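PDB 4ZEJ: metallo-beta-lactamase from Pseudomonas stutzeri, which probably hydrolyses the ring of beta-lactam antibiotics to give substituted beta-amino acids, using two zinc ions bound in its active site. Local coordinates for residues W77-T82 with N108-A113; A83-L88 with I93-T98; Y21-V24 with G28-S31. All coordinates share one frame; numbering follows the deposited sequence.

Contact 1. Residues W77-T82 with N108-A113; sequences WHEDRT and NKKEPA. With ZN (zinc ion), chain C; ZN (zinc ion), chain D.
W77 turns its CG in between its own backbone N and carbonyl carbon (chi1 75°), while N108 sets its CG beside the backbone N (chi1 -70°), and the two side chains meet at the six-membered part of the indole. The N108 amide lies over one indole face near the rim, its plane only 18° from that of the ring, with CG 3.4 Å from W77 CH2. N108 ND2 also approaches W77 CH2 to 3.4 Å, but its hydrogen bond goes to L104 O in the preceding helix. The edge of the zinc ligand H78 meets the opposite indole face, its CD2 lying near the rim, so W77 lies between H78 and N108. W77 and H78 belong to the HXHXD zinc-binding motif of the metallo-beta-lactamase family, H76 to D80. H78 ND1 binds one zinc at 2.0 Å with H76 and H138, its NE2 being bonded to E172. D80 OD2 binds the other zinc at 2.0 Å, alongside C157 and H199. Second-shell R81 bonds the same D80 OD2 through NH2 at 3.0 Å, and its NH1 makes a salt bridge to D47. Farther out, a Schellman motif with K109 at C-prime ends helix 99-107. From just beyond it K110, bent at its second torsion, brings NZ to 3.2 Å from E79 OE2, a surface salt bridge that meets the carboxylate oxygen from above its plane.

Contact 2. Residues A83-L88 with I93-T98; sequences AGIKWL and ISTYAT
L88 and I93 are joined by the single backbone hydrogen bond of this contact: I93 N donates to L88 O over 2.9 Å, with an N-H...O angle of 160°. The bond ties the chain, as it leaves helix 85-90, back to a carbonyl of that helix. The remaining contacts are largely apolar and buried. L88 divides its branches between two partners: CD2 lies 3.7 Å from I93 CD1 and also touches I93 CG2, whereas CD1 leans on the methyl of T95. T95 CG2 comes closer still to L88 CB, at 3.5 Å. The T95 torsion (chi1 54°) lodges OG1 between backbone N and carbonyl carbon and swings CG2 to the side of the backbone N, where it meets the leucine. I93 CD1 also reaches W87 CZ3 at 4.1 Å, oblique to the indole, which touches T55, E56 and V59 of helix 52-64 as well. I85 CG2 adds a looser contact with T95 OG1, 4.1 Å away. The polar need of that buried hydroxyl is met outside both segments, by N89 OD1 and K114 N. Strands 68-73 and 95-98 are parallel neighbours in the seven-stranded sheet, and helix 85-90 lies on the connection between them, so the contact packs the helix of a beta-alpha-beta crossover against its second strand, within the alpha-beta/beta-alpha fold of metallo-beta-lactamases.

Contact 3. Residues Y21-V24 with G28-S31; sequences YSRV and GLVS
Y21-V24 and G28-S31 form the end of an antiparallel beta hairpin, made by strands 15-24 and 30-39 of the seven-stranded sheet, at the surface beside the zinc site. In class B1 metallo-beta-lactamases the turn of this hairpin is the flexible loop that flanks the active-site groove, and the position here is consistent with that role. The side chain of V30 is about 4 Å from that of the zinc ligand H199, whose ND1 is hydrogen-bonded to S31 O, so the hairpin contributes to the second shell. S22 and V30 are a hydrogen-bonded pair with both links present: S22 N to V30 O at 3.1 Å and V30 N to S22 O at 2.8 Å. V24 and G28 form the next such pair around a three-residue turn. V24 N reaches G28 O at 2.9 Å, but the return bond from G28 N to V24 O is weak. G28 has a positive phi (65°), a conformation that favours glycine. On one face Y21, R23, L29 and S31 gather. L29 CD2 comes to 3.6 Å from Y21 CD1 because the leucine's CG stands opposite its backbone N (chi1 -169°), and L29 CD1 touches R23 CG at 4.0 Å. Y21 OH and R23 NE find their polar partners beyond the hairpin, in R7 NH1 and E2 O. The other face carries S22, V24 and V30, with W50 touching S22 and V24. Along the Y21 ring, past the leucine, S31 CB lies 3.6 Å from CE1.

From the N terminus, contact 3 comes first: it closes the short turn of the hairpin between strands 15-24 and 30-39, and is complete before the others begin. Contact 1 opens after strand 68-73 and closes a longer excursion, tying the zinc-ligand segment at helix 79-82 to the loop between helix 99-107 and strand 115-117. Contact 2 lies wholly within that excursion, joining helix 85-90 to strand 95-98. Contacts 1 and 2 touch: A113 packs on T95, and P112 O approaches I85 CG2. Contact 3 touches neither, its centre lying about 17 Å from that of contact 1 and 21 Å from that of contact 2, although contacts 2 and 3 reach the same seven-stranded sheet.

Contact 1. Residues W77-T82 with N108-A113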
ATOM      1  N   TRP A  77      -0.862  -9.046   1.065  1.00 22.94           N
ATOM      2  CA  TRP A  77      -1.084  -9.994  -0.045  1.00 23.83           C
ATOM      3  C   TRP A  77      -2.393  -9.847  -0.821  1.00 23.78           C
ATOM      4  O   TRP A  77      -2.505 -10.373  -1.929  1.00 24.49           O
ATOM      5  CB  TRP A  77      -0.909 -11.430   0.431  1.00 25.58           C
ATOM      6  CG  TRP A  77      -2.031 -11.994   1.258  1.00 26.25           C
ATOM      7  CD1 TRP A  77      -2.207 -11.867   2.600  1.00 26.29           C
ATOM      8  CD2 TRP A  77      -3.114 -12.810   0.787  1.00 27.35           C
ATOM      9  NE1 TRP A  77      -3.331 -12.553   3.001  1.00 27.35           N
ATOM     10  CE2 TRP A  77      -3.904 -13.142   1.906  1.00 27.91           C
ATOM     11  CE3 TRP A  77      -3.492 -13.288  -0.476  1.00 28.11           C
ATOM     12  CZ2 TRP A  77      -5.068 -13.924   1.801  1.00 29.59           C
ATOM     13  CZ3 TRP A  77      -4.642 -14.079  -0.580  1.00 29.74           C
ATOM     14  CH2 TRP A  77      -5.413 -14.385   0.552  1.00 30.32           C
ATOM     15  N   HIS A  78      -3.379  -9.145  -0.271  1.00 23.24           N
ATOM     16  CA  HIS A  78      -4.703  -9.111  -0.905  1.00 23.71           C
ATOM     17  C   HIS A  78      -4.672  -8.445  -2.272  1.00 23.54           C
ATOM     18  O   HIS A  78      -3.768  -7.658  -2.575  1.00 22.15           O
ATOM     19  CB  HIS A  78      -5.746  -8.441  -0.009  1.00 23.52           C
ATOM     20  CG  HIS A  78      -6.078  -9.234   1.218  1.00 24.63           C
ATOM     21  ND1 HIS A  78      -6.546  -8.662   2.380  1.00 24.71           N
ATOM     22  CD2 HIS A  78      -5.993 -10.561   1.464  1.00 25.96           C
ATOM     23  CE1 HIS A  78      -6.768  -9.607   3.277  1.00 25.97           C
ATOM     24  NE2 HIS A  78      -6.428 -10.766   2.749  1.00 26.66           N
ATOM     25  N   GLU A  79      -5.688  -8.748  -3.074  1.00 25.08           N
ATOM     26  CA  GLU A  79      -5.731  -8.346  -4.486  1.00 26.00           C
ATOM     27  C   GLU A  79      -5.699  -6.842  -4.745  1.00 24.87           C
ATOM     28  O   GLU A  79      -5.155  -6.405  -5.773  1.00 24.54           O
ATOM     29  CB  GLU A  79      -6.955  -8.953  -5.181  1.00 29.06           C
ATOM     30  CG  GLU A  79      -6.841 -10.456  -5.378  1.00 32.05           C
ATOM     31  CD  GLU A  79      -8.050 -11.076  -6.066  1.00 35.49           C
ATOM     32  OE1 GLU A  79      -8.764 -10.370  -6.825  1.00 37.23           O
ATOM     33  OE2 GLU A  79      -8.279 -12.290  -5.864  1.00 39.32           O
ATOM     34  N   ASP A  80      -6.249  -6.045  -3.827  1.00 24.31           N
ATOM     35  CA  ASP A  80      -6.176  -4.585  -3.982  1.00 24.23           C
ATOM     36  C   ASP A  80      -4.742  -4.035  -3.887  1.00 23.54           C
ATOM     37  O   ASP A  80      -4.507  -2.906  -4.283  1.00 23.65           O
ATOM     38  CB  ASP A  80      -7.125  -3.831  -3.029  1.00 24.47           C
ATOM     39  CG  ASP A  80      -6.799  -4.025  -1.567  1.00 24.55           C
ATOM     40  OD1 ASP A  80      -6.536  -5.157  -1.162  1.00 25.64           O
ATOM     41  OD2 ASP A  80      -6.841  -3.055  -0.802  1.00 24.13           O
ATOM     42  N   ARG A  81      -3.793  -4.830  -3.381  1.00 19.53           N
ATOM     43  CA  ARG A  81      -2.371  -4.455  -3.329  1.00 19.36           C
ATOM     44  C   ARG A  81      -1.479  -5.127  -4.393  1.00 20.21           C
ATOM     45  O   ARG A  81      -0.389  -4.630  -4.692  1.00 20.75           O
ATOM     46  CB  ARG A  81      -1.791  -4.864  -1.971  1.00 19.70           C
ATOM     47  CG  ARG A  81      -2.549  -4.479  -0.716  1.00 19.61           C
ATOM     48  CD  ARG A  81      -2.531  -2.984  -0.462  1.00 20.09           C
ATOM     49  NE  ARG A  81      -3.774  -2.358  -0.849  1.00 20.63           N
ATOM     50  CZ  ARG A  81      -3.962  -1.057  -1.059  1.00 21.67           C
ATOM     51  NH1 ARG A  81      -2.972  -0.158  -0.965  1.00 21.72           N
ATOM     52  NH2 ARG A  81      -5.177  -0.652  -1.383  1.00 22.76           N
ATOM     53  N   THR A  82      -1.906  -6.289  -4.875  1.00 20.42           N
ATOM     54  CA  THR A  82      -1.083  -7.220  -5.646  1.00 21.26           C
ATOM     55  C   THR A  82      -1.665  -7.629  -7.006  1.00 21.66           C
ATOM     56  O   THR A  82      -0.999  -8.352  -7.737  1.00 22.23           O
ATOM     57  CB  THR A  82      -0.862  -8.527  -4.851  1.00 21.83           C
ATOM     58  OG1 THR A  82      -2.133  -9.129  -4.566  1.00 22.67           O
ATOM     59  CG2 THR A  82      -0.084  -8.272  -3.582  1.00 21.96           C
ATOM     60  N   ASN A 108      -2.225 -19.110  -1.437  1.00 38.79           N
ATOM     61  CA  ASN A 108      -3.507 -18.820  -2.081  1.00 39.17           C
ATOM     62  C   ASN A 108      -3.477 -18.859  -3.629  1.00 38.59           C
ATOM     63  O   ASN A 108      -4.362 -18.299  -4.294  1.00 38.21           O
ATOM     64  CB  ASN A 108      -4.015 -17.476  -1.558  1.00 37.97           C
ATOM     65  CG  ASN A 108      -4.442 -17.548  -0.104  1.00 39.37           C
ATOM     66  OD1 ASN A 108      -5.582 -17.885   0.181  1.00 42.26           O
ATOM     67  ND2 ASN A 108      -3.535 -17.227   0.822  1.00 38.14           N
ATOM     68  N   LYS A 109      -2.473 -19.544  -4.178  1.00 39.09           N
ATOM     69  CA  LYS A 109      -2.302 -19.778  -5.623  1.00 40.79           C
ATOM     70  C   LYS A 109      -2.280 -18.483  -6.441  1.00 38.82           C
ATOM     71  O   LYS A 109      -2.902 -18.381  -7.503  1.00 40.09           O
ATOM     72  CB  LYS A 109      -3.353 -20.772  -6.138  1.00 44.74           C
ATOM     73  CG  LYS A 109      -3.250 -22.142  -5.487  1.00 48.32           C
ATOM     74  CD  LYS A 109      -4.336 -23.085  -5.984  1.00 53.02           C
ATOM     75  CE  LYS A 109      -3.920 -24.545  -5.888  1.00 57.38           C
ATOM     76  NZ  LYS A 109      -4.932 -25.461  -6.487  1.00 62.17           N
ATOM     77  N   LYS A 110      -1.552 -17.493  -5.919  1.00 35.64           N
ATOM     78  CA  LYS A 110      -1.357 -16.231  -6.605  1.00 33.90           C
ATOM     79  C   LYS A 110       0.081 -16.113  -7.069  1.00 33.49           C
ATOM     80  O   LYS A 110       0.996 -16.687  -6.488  1.00 33.62           O
ATOM     81  CB  LYS A 110      -1.699 -15.055  -5.689  1.00 32.58           C
ATOM     82  CG  LYS A 110      -3.085 -15.118  -5.062  1.00 33.56           C
ATOM     83  CD  LYS A 110      -4.187 -15.121  -6.101  1.00 36.14           C
ATOM     84  CE  LYS A 110      -5.552 -14.932  -5.460  1.00 38.19           C
ATOM     85  NZ  LYS A 110      -6.630 -14.936  -6.479  1.00 41.14           N
ATOM     86  N   GLU A 111       0.266 -15.325  -8.110  1.00 33.63           N
ATOM     87  CA  GLU A 111       1.588 -15.013  -8.621  1.00 34.80           C
ATOM     88  C   GLU A 111       2.379 -14.235  -7.558  1.00 31.81           C
ATOM     89  O   GLU A 111       1.899 -13.217  -7.088  1.00 30.60           O
ATOM     90  CB  GLU A 111       1.427 -14.167  -9.880  1.00 38.00           C
ATOM     91  CG  GLU A 111       2.573 -14.262 -10.830  1.00 42.69           C
ATOM     92  CD  GLU A 111       2.728 -15.662 -11.391  1.00 45.83           C
ATOM     93  OE1 GLU A 111       3.736 -16.302 -11.051  1.00 47.85           O
ATOM     94  OE2 GLU A 111       1.832 -16.129 -12.133  1.00 49.31           O
ATOM     95  N   PRO A 112       3.561 -14.735  -7.145  1.00 34.69           N
ATOM     96  CA  PRO A 112       4.336 -14.018  -6.130  1.00 33.48           C
ATOM     97  C   PRO A 112       5.164 -12.908  -6.754  1.00 32.18           C
ATOM     98  O   PRO A 112       5.379 -12.895  -7.971  1.00 32.12           O
ATOM     99  CB  PRO A 112       5.244 -15.107  -5.549  1.00 35.44           C
ATOM    100  CG  PRO A 112       5.453 -16.045  -6.679  1.00 37.18           C
ATOM    101  CD  PRO A 112       4.188 -16.027  -7.493  1.00 36.68           C
ATOM    102  N   ALA A 113       5.629 -11.982  -5.921  1.00 31.16           N
ATOM    103  CA  ALA A 113       6.576 -10.965  -6.371  1.00 31.22           C
ATOM    104  C   ALA A 113       7.897 -11.652  -6.746  1.00 33.34           C
ATOM    105  O   ALA A 113       8.218 -12.710  -6.216  1.00 34.22           O
ATOM    106  CB  ALA A 113       6.796  -9.914  -5.291  1.00 30.30           C
TER
HETATM  107 ZN    ZN C 301      -7.182  -2.793   1.185  1.00 26.41          ZN
HETATM  108 ZN    ZN D 302      -6.512  -6.650   2.760  1.00 23.06          ZN
HETATM  109  O   HOH W   1      -9.006  -7.012   2.695  1.00 40.78           O

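Contact 2. Residues A83-L88 with I93-T98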
ATOM      1  N   ALA A  83      -2.863  -7.164  -7.367  1.00 21.86           N
ATOM      2  CA  ALA A  83      -3.525  -7.593  -8.620  1.00 23.10           C
ATOM      3  C   ALA A  83      -2.624  -7.494  -9.859  1.00 23.41           C
ATOM      4  O   ALA A  83      -2.683  -8.348 -10.743  1.00 24.41           O
ATOM      5  CB  ALA A  83      -4.814  -6.802  -8.862  1.00 23.49           C
ATOM      6  N   GLY A  84      -1.813  -6.449  -9.927  1.00 22.45           N
ATOM      7  CA  GLY A  84      -0.941  -6.207 -11.081  1.00 23.14           C
ATOM      8  C   GLY A  84       0.429  -6.856 -11.074  1.00 23.33           C
ATOM      9  O   GLY A  84       1.207  -6.644 -12.012  1.00 23.50           O
ATOM     10  N   ILE A  85       0.753  -7.649 -10.051  1.00 23.45           N
ATOM     11  CA  ILE A  85       2.075  -8.279  -9.970  1.00 24.36           C
ATOM     12  C   ILE A  85       2.376  -9.174 -11.180  1.00 25.55           C
ATOM     13  O   ILE A  85       3.481  -9.120 -11.726  1.00 26.35           O
ATOM     14  CB  ILE A  85       2.284  -9.054  -8.631  1.00 24.34           C
ATOM     15  CG1 ILE A  85       2.486  -8.047  -7.488  1.00 24.22           C
ATOM     16  CG2 ILE A  85       3.477 -10.004  -8.719  1.00 25.80           C
ATOM     17  CD1 ILE A  85       2.680  -8.667  -6.117  1.00 24.41           C
ATOM     18  N   LYS A  86       1.419 -10.008 -11.580  1.00 26.05           N
ATOM     19  CA  LYS A  86       1.616 -10.887 -12.742  1.00 27.55           C
ATOM     20  C   LYS A  86       1.898 -10.075 -14.012  1.00 27.55           C
ATOM     21  O   LYS A  86       2.855 -10.377 -14.753  1.00 28.03           O
ATOM     22  CB  LYS A  86       0.408 -11.805 -12.931  1.00 28.98           C
ATOM     23  CG  LYS A  86       0.486 -12.681 -14.160  1.00 31.35           C
ATOM     24  CD  LYS A  86      -0.619 -13.710 -14.152  1.00 33.10           C
ATOM     25  CE  LYS A  86      -0.660 -14.465 -15.461  1.00 35.06           C
ATOM     26  NZ  LYS A  86       0.603 -15.205 -15.721  1.00 36.44           N
ATOM     27  N   TRP A  87       1.082  -9.043 -14.246  1.00 26.54           N
ATOM     28  CA  TRP A  87       1.270  -8.143 -15.393  1.00 27.06           C
ATOM     29  C   TRP A  87       2.662  -7.528 -15.382  1.00 26.80           C
ATOM     30  O   TRP A  87       3.346  -7.532 -16.411  1.00 27.52           O
ATOM     31  CB  TRP A  87       0.201  -7.047 -15.430  1.00 27.02           C
ATOM     32  CG  TRP A  87       0.135  -6.303 -16.740  1.00 28.11           C
ATOM     33  CD1 TRP A  87      -0.719  -6.546 -17.782  1.00 29.37           C
ATOM     34  CD2 TRP A  87       0.962  -5.201 -17.152  1.00 28.64           C
ATOM     35  NE1 TRP A  87      -0.472  -5.666 -18.812  1.00 30.37           N
ATOM     36  CE2 TRP A  87       0.546  -4.826 -18.448  1.00 29.81           C
ATOM     37  CE3 TRP A  87       2.010  -4.492 -16.548  1.00 28.26           C
ATOM     38  CZ2 TRP A  87       1.140  -3.784 -19.148  1.00 30.76           C
ATOM     39  CZ3 TRP A  87       2.599  -3.454 -17.246  1.00 29.26           C
ATOM     40  CH2 TRP A  87       2.165  -3.110 -18.532  1.00 30.42           C
ATOM     41  N   LEU A  88       3.087  -7.031 -14.220  1.00 26.17           N
ATOM     42  CA  LEU A  88       4.422  -6.431 -14.080  1.00 26.54           C
ATOM     43  C   LEU A  88       5.518  -7.461 -14.351  1.00 27.83           C
ATOM     44  O   LEU A  88       6.456  -7.177 -15.117  1.00 28.42           O
ATOM     45  CB  LEU A  88       4.597  -5.791 -12.691  1.00 25.94           C
ATOM     46  CG  LEU A  88       3.704  -4.566 -12.436  1.00 25.12           C
ATOM     47  CD1 LEU A  88       3.674  -4.186 -10.962  1.00 24.46           C
ATOM     48  CD2 LEU A  88       4.109  -3.354 -13.255  1.00 25.87           C
ATOM     49  N   ILE A  93       9.099  -5.947 -15.311  1.00 32.29           N
ATOM     50  CA  ILE A  93       9.187  -4.878 -14.322  1.00 31.93           C
ATOM     51  C   ILE A  93       9.326  -5.538 -12.948  1.00 31.27           C
ATOM     52  O   ILE A  93       8.482  -6.340 -12.573  1.00 30.35           O
ATOM     53  CB  ILE A  93       7.940  -3.970 -14.357  1.00 30.86           C
ATOM     54  CG1 ILE A  93       7.849  -3.242 -15.704  1.00 31.69           C
ATOM     55  CG2 ILE A  93       7.968  -2.969 -13.201  1.00 30.25           C
ATOM     56  CD1 ILE A  93       6.474  -2.696 -16.032  1.00 31.18           C
ATOM     57  N   SER A  94      10.387  -5.196 -12.213  1.00 31.83           N
ATOM     58  CA  SER A  94      10.680  -5.831 -10.919  1.00 31.50           C
ATOM     59  C   SER A  94       9.558  -5.631  -9.898  1.00 29.60           C
ATOM     60  O   SER A  94       9.105  -4.517  -9.687  1.00 29.17           O
ATOM     61  CB  SER A  94      11.984  -5.277 -10.331  1.00 32.91           C
ATOM     62  OG  SER A  94      13.083  -5.491 -11.201  1.00 34.92           O
ATOM     63  N   THR A  95       9.134  -6.713  -9.260  1.00 28.81           N
ATOM     64  CA  THR A  95       8.122  -6.662  -8.221  1.00 27.35           C
ATOM     65  C   THR A  95       8.733  -7.145  -6.916  1.00 27.70           C
ATOM     66  O   THR A  95       9.586  -8.052  -6.916  1.00 29.53           O
ATOM     67  CB  THR A  95       6.921  -7.544  -8.575  1.00 26.20           C
ATOM     68  OG1 THR A  95       7.384  -8.864  -8.860  1.00 27.65           O
ATOM     69  CG2 THR A  95       6.159  -6.989  -9.792  1.00 25.77           C
ATOM     70  N   TYR A  96       8.306  -6.521  -5.817  1.00 27.15           N
ATOM     71  CA  TYR A  96       8.825  -6.778  -4.474  1.00 27.68           C
ATOM     72  C   TYR A  96       7.674  -7.002  -3.509  1.00 26.88           C
ATOM     73  O   TYR A  96       6.625  -6.355  -3.602  1.00 25.58           O
ATOM     74  CB  TYR A  96       9.640  -5.592  -3.947  1.00 28.80           C
ATOM     75  CG  TYR A  96      10.903  -5.313  -4.703  1.00 30.47           C
ATOM     76  CD1 TYR A  96      10.898  -4.512  -5.842  1.00 30.92           C
ATOM     77  CD2 TYR A  96      12.117  -5.854  -4.286  1.00 32.87           C
ATOM     78  CE1 TYR A  96      12.063  -4.268  -6.553  1.00 32.64           C
ATOM     79  CE2 TYR A  96      13.284  -5.618  -4.989  1.00 34.65           C
ATOM     80  CZ  TYR A  96      13.250  -4.822  -6.118  1.00 34.76           C
ATOM     81  OH  TYR A  96      14.412  -4.584  -6.809  1.00 36.77           O
ATOM     82  N   ALA A  97       7.900  -7.902  -2.566  1.00 27.58           N
ATOM     83  CA  ALA A  97       7.017  -8.104  -1.437  1.00 27.41           C
ATOM     84  C   ALA A  97       7.818  -8.762  -0.326  1.00 29.04           C
ATOM     85  O   ALA A  97       8.899  -9.322  -0.580  1.00 30.94           O
ATOM     86  CB  ALA A  97       5.839  -8.978  -1.828  1.00 27.23           C
ATOM     87  N   THR A  98       7.294  -8.727   0.898  1.00 28.75           N
ATOM     88  CA  THR A  98       7.983  -9.374   2.022  1.00 30.31           C
ATOM     89  C   THR A  98       7.878 -10.896   1.932  1.00 31.68           C
ATOM     90  O   THR A  98       7.041 -11.432   1.196  1.00 30.63           O
ATOM     91  CB  THR A  98       7.406  -8.977   3.387  1.00 29.89           C
ATOM     92  OG1 THR A  98       6.037  -9.404   3.465  1.00 28.37           O
ATOM     93  CG2 THR A  98       7.512  -7.471   3.613  1.00 29.10           C
TER

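Contact 3. Residues Y21-V24 with G28-S31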
ATOM      1  N   TYR A  21     -10.395   0.995  -8.722  1.00 20.36           N
ATOM      2  CA  TYR A  21     -11.583   0.415  -8.119  1.00 20.54           C
ATOM      3  C   TYR A  21     -11.828  -1.050  -8.458  1.00 22.06           C
ATOM      4  O   TYR A  21     -11.363  -1.558  -9.490  1.00 22.67           O
ATOM      5  CB  TYR A  21     -12.812   1.175  -8.579  1.00 20.60           C
ATOM      6  CG  TYR A  21     -12.900   2.660  -8.313  1.00 19.79           C
ATOM      7  CD1 TYR A  21     -13.687   3.140  -7.278  1.00 19.80           C
ATOM      8  CD2 TYR A  21     -12.263   3.591  -9.145  1.00 19.67           C
ATOM      9  CE1 TYR A  21     -13.851   4.503  -7.061  1.00 19.72           C
ATOM     10  CE2 TYR A  21     -12.398   4.957  -8.918  1.00 19.61           C
ATOM     11  CZ  TYR A  21     -13.204   5.405  -7.879  1.00 19.52           C
ATOM     12  OH  TYR A  21     -13.395   6.745  -7.674  1.00 19.59           O
ATOM     13  N   SER A  22     -12.600  -1.713  -7.605  1.00 22.80           N
ATOM     14  CA  SER A  22     -13.187  -3.020  -7.934  1.00 24.88           C
ATOM     15  C   SER A  22     -14.552  -3.132  -7.304  1.00 26.20           C
ATOM     16  O   SER A  22     -14.825  -2.488  -6.291  1.00 25.69           O
ATOM     17  CB  SER A  22     -12.290  -4.153  -7.452  1.00 25.82           C
ATOM     18  OG  SER A  22     -12.790  -5.413  -7.863  1.00 27.79           O
ATOM     19  N   ARG A  23     -15.426  -3.923  -7.919  1.00 28.20           N
ATOM     20  CA  ARG A  23     -16.696  -4.273  -7.295  1.00 30.28           C
ATOM     21  C   ARG A  23     -16.479  -5.542  -6.480  1.00 32.60           C
ATOM     22  O   ARG A  23     -16.125  -6.569  -7.049  1.00 33.98           O
ATOM     23  CB  ARG A  23     -17.788  -4.454  -8.343  1.00 31.73           C
ATOM     24  CG  ARG A  23     -18.233  -3.122  -8.937  1.00 31.03           C
ATOM     25  CD  ARG A  23     -19.257  -3.342 -10.020  1.00 32.58           C
ATOM     26  NE  ARG A  23     -19.731  -2.118 -10.668  1.00 32.22           N
ATOM     27  CZ  ARG A  23     -20.824  -1.421 -10.327  1.00 32.56           C
ATOM     28  NH1 ARG A  23     -21.582  -1.773  -9.278  1.00 33.12           N
ATOM     29  NH2 ARG A  23     -21.169  -0.352 -11.051  1.00 32.39           N
ATOM     30  N   VAL A  24     -16.668  -5.451  -5.157  1.00 33.75           N
ATOM     31  CA  VAL A  24     -16.413  -6.553  -4.221  1.00 36.37           C
ATOM     32  C   VAL A  24     -17.742  -7.002  -3.617  1.00 39.52           C
ATOM     33  O   VAL A  24     -18.534  -6.168  -3.168  1.00 38.83           O
ATOM     34  CB  VAL A  24     -15.474  -6.108  -3.078  1.00 35.62           C
ATOM     35  CG1 VAL A  24     -15.207  -7.258  -2.102  1.00 37.97           C
ATOM     36  CG2 VAL A  24     -14.172  -5.555  -3.651  1.00 34.01           C
ATOM     37  N   GLY A  28     -19.947  -3.561  -2.756  1.00 36.48           N
ATOM     38  CA  GLY A  28     -20.101  -2.804  -4.002  1.00 33.82           C
ATOM     39  C   GLY A  28     -18.781  -2.232  -4.515  1.00 30.36           C
ATOM     40  O   GLY A  28     -17.729  -2.847  -4.348  1.00 29.16           O
ATOM     41  N   LEU A  29     -18.839  -1.047  -5.128  1.00 28.18           N
ATOM     42  CA  LEU A  29     -17.648  -0.403  -5.694  1.00 25.98           C
ATOM     43  C   LEU A  29     -16.728   0.102  -4.579  1.00 24.97           C
ATOM     44  O   LEU A  29     -17.162   0.878  -3.735  1.00 25.51           O
ATOM     45  CB  LEU A  29     -18.042   0.789  -6.576  1.00 25.44           C
ATOM     46  CG  LEU A  29     -16.892   1.357  -7.414  1.00 23.98           C
ATOM     47  CD1 LEU A  29     -16.594   0.467  -8.600  1.00 24.43           C
ATOM     48  CD2 LEU A  29     -17.185   2.766  -7.894  1.00 24.02           C
ATOM     49  N   VAL A  30     -15.473  -0.334  -4.587  1.00 23.83           N
ATOM     50  CA  VAL A  30     -14.494   0.053  -3.571  1.00 23.38           C
ATOM     51  C   VAL A  30     -13.317   0.756  -4.239  1.00 22.03           C
ATOM     52  O   VAL A  30     -12.739   0.234  -5.204  1.00 21.36           O
ATOM     53  CB  VAL A  30     -14.019  -1.168  -2.744  1.00 24.61           C
ATOM     54  CG1 VAL A  30     -12.937  -0.777  -1.724  1.00 24.69           C
ATOM     55  CG2 VAL A  30     -15.204  -1.793  -2.026  1.00 26.49           C
ATOM     56  N   SER A  31     -12.988   1.943  -3.730  1.00 21.35           N
ATOM     57  CA  SER A  31     -11.804   2.682  -4.170  1.00 20.84           C
ATOM     58  C   SER A  31     -10.577   2.202  -3.386  1.00 20.63           C
ATOM     59  O   SER A  31     -10.680   1.823  -2.222  1.00 20.96           O
ATOM     60  CB  SER A  31     -11.992   4.187  -3.985  1.00 21.18           C
ATOM     61  OG  SER A  31     -12.159   4.500  -2.628  1.00 23.17           O
TER